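Local coordinates for actin-binding protein (Saccharomyces cerevisiae, PDB 1HQZ), which binds actin filaments, probably through this N-terminal cofilin-homology domain, and regulates actin assembly by the ARP2/3 complex, which it recruits to filament sides, at residues A[59-69]-A[81-92]. Numbering follows the deposited sequence.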
loop_
_atom_site.group_PDB
_atom_site.type_symbol
_atom_site.label_atom_id
_atom_site.label_comp_id
_atom_site.label_asym_id
_atom_site.label_seq_id
_atom_site.Cartn_x
_atom_site.Cartn_y
_atom_site.Cartn_z
ATOM N N PHE A 59 -7.364 -5.284 3.847
ATOM C CA PHE A 59 -6.347 -5.126 4.881
ATOM C C PHE A 59 -6.713 -5.924 6.135
ATOM O O PHE A 59 -7.894 -6.061 6.477
ATOM C CB PHE A 59 -6.148 -3.647 5.233
ATOM C CG PHE A 59 -5.474 -2.849 4.142
ATOM C CD1 PHE A 59 -6.228 -2.180 3.180
ATOM C CD2 PHE A 59 -4.076 -2.790 4.066
ATOM C CE1 PHE A 59 -5.601 -1.451 2.141
ATOM C CE2 PHE A 59 -3.444 -2.078 3.049
ATOM C CZ PHE A 59 -4.214 -1.401 2.077
ATOM N N ASP A 60 -5.689 -6.449 6.809
ATOM C CA ASP A 60 -5.863 -7.266 8.016
ATOM C C ASP A 60 -5.777 -6.421 9.290
ATOM O O ASP A 60 -4.732 -5.849 9.584
ATOM C CB ASP A 60 -4.779 -8.349 8.052
ATOM C CG ASP A 60 -5.115 -9.490 8.998
ATOM O OD1 ASP A 60 -5.587 -9.226 10.123
ATOM O OD2 ASP A 60 -4.890 -10.656 8.611
ATOM N N GLU A 61 -6.867 -6.366 10.052
ATOM C CA GLU A 61 -6.915 -5.579 11.284
ATOM C C GLU A 61 -5.974 -6.021 12.403
ATOM O O GLU A 61 -5.920 -5.382 13.450
ATOM C CB GLU A 61 -8.343 -5.536 11.832
ATOM C CG GLU A 61 -8.924 -6.901 12.152
ATOM C CD GLU A 61 -10.322 -6.813 12.744
ATOM O OE1 GLU A 61 -11.214 -6.217 12.093
ATOM O OE2 GLU A 61 -10.527 -7.340 13.860
ATOM N N THR A 62 -5.228 -7.098 12.193
ATOM C CA THR A 62 -4.299 -7.561 13.224
ATOM C C THR A 62 -2.840 -7.414 12.808
ATOM O O THR A 62 -1.941 -7.816 13.539
ATOM C CB THR A 62 -4.547 -9.056 13.593
ATOM O OG1 THR A 62 -4.306 -9.886 12.446
ATOM C CG2 THR A 62 -5.983 -9.258 14.086
ATOM N N LYS A 63 -2.602 -6.838 11.633
ATOM C CA LYS A 63 -1.237 -6.685 11.139
ATOM C C LYS A 63 -0.971 -5.328 10.521
ATOM O O LYS A 63 -1.880 -4.685 9.986
ATOM C CB LYS A 63 -0.930 -7.742 10.071
ATOM C CG LYS A 63 -1.164 -9.176 10.490
ATOM C CD LYS A 63 -0.992 -10.097 9.292
ATOM C CE LYS A 63 -1.396 -11.519 9.618
ATOM N NZ LYS A 63 -1.197 -12.404 8.439
ATOM N N VAL A 64 0.288 -4.909 10.596
ATOM C CA VAL A 64 0.722 -3.662 9.993
ATOM C C VAL A 64 1.029 -4.049 8.553
ATOM O O VAL A 64 1.836 -4.944 8.304
ATOM C CB VAL A 64 2.013 -3.136 10.654
ATOM C CG1 VAL A 64 2.592 -1.989 9.835
ATOM C CG2 VAL A 64 1.723 -2.683 12.053
ATOM N N GLN A 65 0.387 -3.392 7.598
ATOM C CA GLN A 65 0.616 -3.722 6.201
ATOM C C GLN A 65 0.775 -2.488 5.341
ATOM O O GLN A 65 0.481 -1.377 5.765
ATOM C CB GLN A 65 -0.555 -4.547 5.661
ATOM C CG GLN A 65 -0.897 -5.776 6.493
ATOM C CD GLN A 65 -2.187 -6.431 6.043
ATOM O OE1 GLN A 65 -3.231 -5.782 5.965
ATOM N NE2 GLN A 65 -2.122 -7.718 5.748
ATOM N N TYR A 66 1.226 -2.690 4.114
ATOM C CA TYR A 66 1.386 -1.578 3.204
ATOM C C TYR A 66 0.716 -1.955 1.908
ATOM O O TYR A 66 0.844 -3.088 1.440
ATOM C CB TYR A 66 2.871 -1.270 2.995
ATOM C CG TYR A 66 3.581 -1.028 4.309
ATOM C CD1 TYR A 66 4.063 -2.091 5.065
ATOM C CD2 TYR A 66 3.670 0.251 4.843
ATOM C CE1 TYR A 66 4.608 -1.886 6.335
ATOM C CE2 TYR A 66 4.210 0.475 6.105
ATOM C CZ TYR A 66 4.672 -0.604 6.847
ATOM O OH TYR A 66 5.160 -0.395 8.110
ATOM N N GLY A 67 -0.031 -1.006 1.356
ATOM C CA GLY A 67 -0.733 -1.238 0.111
ATOM C C GLY A 67 -0.253 -0.268 -0.947
ATOM O O GLY A 67 0.212 0.837 -0.642
ATOM N N LEU A 68 -0.381 -0.689 -2.200
ATOM C CA LEU A 68 0.046 0.110 -3.345
ATOM C C LEU A 68 -1.014 -0.048 -4.409
ATOM O O LEU A 68 -1.402 -1.171 -4.731
ATOM C CB LEU A 68 1.378 -0.429 -3.875
ATOM C CG LEU A 68 1.935 0.113 -5.189
ATOM C CD1 LEU A 68 2.508 1.495 -4.973
ATOM C CD2 LEU A 68 3.022 -0.841 -5.695
ATOM N N ALA A 69 -1.501 1.057 -4.957
ATOM C CA ALA A 69 -2.511 0.930 -5.993
ATOM C C ALA A 69 -2.410 2.005 -7.051
ATOM O O ALA A 69 -2.076 3.158 -6.768
ATOM C CB ALA A 69 -3.904 0.936 -5.375
ATOM N N ILE A 81 -0.666 6.957 -8.450
ATOM C CA ILE A 81 -0.295 5.936 -7.492
ATOM C C ILE A 81 -0.536 6.365 -6.049
ATOM O O ILE A 81 -0.152 7.472 -5.630
ATOM C CB ILE A 81 1.204 5.531 -7.668
ATOM C CG1 ILE A 81 1.422 4.728 -8.960
ATOM C CG2 ILE A 81 1.627 4.618 -6.546
ATOM C CD1 ILE A 81 0.879 5.328 -10.204
ATOM N N ILE A 82 -1.183 5.489 -5.291
ATOM C CA ILE A 82 -1.434 5.772 -3.888
ATOM C C ILE A 82 -0.799 4.658 -3.053
ATOM O O ILE A 82 -0.791 3.492 -3.449
ATOM C CB ILE A 82 -2.956 5.874 -3.583
ATOM C CG1 ILE A 82 -3.169 6.078 -2.080
ATOM C CG2 ILE A 82 -3.684 4.627 -4.074
ATOM C CD1 ILE A 82 -4.615 6.379 -1.668
ATOM N N ILE A 83 -0.200 5.027 -1.929
ATOM C CA ILE A 83 0.368 4.020 -1.060
ATOM C C ILE A 83 -0.351 4.187 0.261
ATOM O O ILE A 83 -0.669 5.309 0.673
ATOM C CB ILE A 83 1.878 4.186 -0.854
ATOM C CG1 ILE A 83 2.191 5.562 -0.271
ATOM C CG2 ILE A 83 2.588 3.985 -2.172
ATOM C CD1 ILE A 83 3.632 5.696 0.201
ATOM N N ILE A 84 -0.628 3.067 0.911
ATOM C CA ILE A 84 -1.332 3.099 2.177
ATOM C C ILE A 84 -0.549 2.424 3.290
ATOM O O ILE A 84 -0.109 1.292 3.150
ATOM C CB ILE A 84 -2.726 2.428 2.034
ATOM C CG1 ILE A 84 -3.619 3.324 1.170
ATOM C CG2 ILE A 84 -3.351 2.184 3.404
ATOM C CD1 ILE A 84 -4.943 2.726 0.829
ATOM N N GLY A 85 -0.360 3.156 4.381
ATOM C CA GLY A 85 0.324 2.624 5.538
ATOM C C GLY A 85 -0.783 2.216 6.496
ATOM O O GLY A 85 -1.421 3.051 7.130
ATOM N N TRP A 86 -1.013 0.916 6.579
ATOM C CA TRP A 86 -2.052 0.350 7.425
ATOM C C TRP A 86 -1.457 -0.054 8.780
ATOM O O TRP A 86 -0.621 -0.959 8.861
ATOM C CB TRP A 86 -2.659 -0.844 6.679
ATOM C CG TRP A 86 -3.637 -1.650 7.443
ATOM C CD1 TRP A 86 -3.392 -2.823 8.097
ATOM C CD2 TRP A 86 -5.026 -1.368 7.629
ATOM N NE1 TRP A 86 -4.541 -3.292 8.669
ATOM C CE2 TRP A 86 -5.562 -2.420 8.404
ATOM C CE3 TRP A 86 -5.872 -0.329 7.217
ATOM C CZ2 TRP A 86 -6.909 -2.468 8.782
ATOM C CZ3 TRP A 86 -7.217 -0.375 7.589
ATOM C CH2 TRP A 86 -7.720 -1.441 8.367
ATOM N N CYS A 87 -1.884 0.634 9.837
ATOM C CA CYS A 87 -1.379 0.376 11.187
ATOM C C CYS A 87 -2.542 0.251 12.164
ATOM O O CYS A 87 -2.813 1.181 12.920
ATOM C CB CYS A 87 -0.463 1.533 11.618
ATOM S SG CYS A 87 0.408 1.312 13.190
ATOM N N PRO A 88 -3.229 -0.908 12.176
ATOM C CA PRO A 88 -4.381 -1.177 13.053
ATOM C C PRO A 88 -4.012 -1.269 14.527
ATOM O O PRO A 88 -2.889 -1.640 14.872
ATOM C CB PRO A 88 -4.924 -2.491 12.506
ATOM C CG PRO A 88 -3.665 -3.216 12.134
ATOM C CD PRO A 88 -2.830 -2.133 11.455
ATOM N N ASP A 89 -4.961 -0.920 15.391
ATOM C CA ASP A 89 -4.730 -0.950 16.830
ATOM C C ASP A 89 -4.308 -2.323 17.333
ATOM O O ASP A 89 -3.440 -2.424 18.197
ATOM C CB ASP A 89 -5.982 -0.490 17.595
ATOM C CG ASP A 89 -6.332 0.972 17.338
ATOM O OD1 ASP A 89 -5.452 1.734 16.871
ATOM O OD2 ASP A 89 -7.487 1.368 17.615
ATOM N N SER A 90 -4.900 -3.371 16.763
ATOM C CA SER A 90 -4.632 -4.754 17.155
ATOM C C SER A 90 -3.296 -5.347 16.726
ATOM O O SER A 90 -2.943 -6.440 17.155
ATOM C CB SER A 90 -5.755 -5.651 16.644
ATOM O OG SER A 90 -6.992 -5.251 17.204
ATOM N N ALA A 91 -2.558 -4.646 15.873
ATOM C CA ALA A 91 -1.261 -5.143 15.429
ATOM C C ALA A 91 -0.323 -5.156 16.637
ATOM O O ALA A 91 -0.490 -4.362 17.564
ATOM C CB ALA A 91 -0.701 -4.242 14.337
ATOM N N PRO A 92 0.673 -6.056 16.642
ATOM C CA PRO A 92 1.619 -6.142 17.760
ATOM C C PRO A 92 2.256 -4.809 18.151
ATOM O O PRO A 92 2.705 -4.041 17.296
ATOM C CB PRO A 92 2.640 -7.180 17.282
ATOM C CG PRO A 92 2.470 -7.211 15.796
ATOM C CD PRO A 92 0.998 -7.041 15.601
#
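Gln65 and Trp86, Gly67 and Ile84, and Ala69 and Ile82 form three antiparallel hydrogen-bonded pairs, each joined by two backbone bonds; the axes of 65-69 and 81-86 run 4.6 Å apart. From the first of these pairs, the indole of Trp86 reaches over to the Asp60–Lys63 turn. With CG anti to the backbone N (chi1 173°), the ring lies alongside the extended Gln65 side chain, and NE1 donates to Asp60 O at 2.7 Å. Asp60 O lies close to the indole plane, yet the N-H comes in from above the carbonyl's own plane. Lys63 N reaches the same oxygen from its opposite face, closing the type I turn, so two donors grip Asp60 O. Asp60 N in turn gives a nearly straight 2.7 Å bond to Gln65 OE1, while Asp60 OD1 takes Thr62 N in an Asx turn.

Phe59 covers one face of the indole: CB lies over its centre, 3.6 Å from the centroid of the five-membered ring, and the Phe59 ring makes an offset stack with that ring, planes 27° apart. Were the indole cut back to an alanine here, Asp60 O would probably lose one of its two donors and Phe59 would face a gap. Farther along, Phe59 CZ touches Ile84 CG2 at 3.9 Å, next to Gly67, where a side chain would run into the phenyl ring.

Among aliphatic groups, Leu68 CD1 packs on CG2 of Ile81 and of Ile83, on the face that carries Tyr66. Val64 CG2 meets Ala91 CB at 3.7 Å, just before helix 93-110. The backbone bonds thus pair the strands of the antiparallel hairpin 65-71/80-86, and the flanking loops 59-64 and 87-92 meet beyond its open end, within the mixed, helix-flanked sheet of the ADF/cofilin fold.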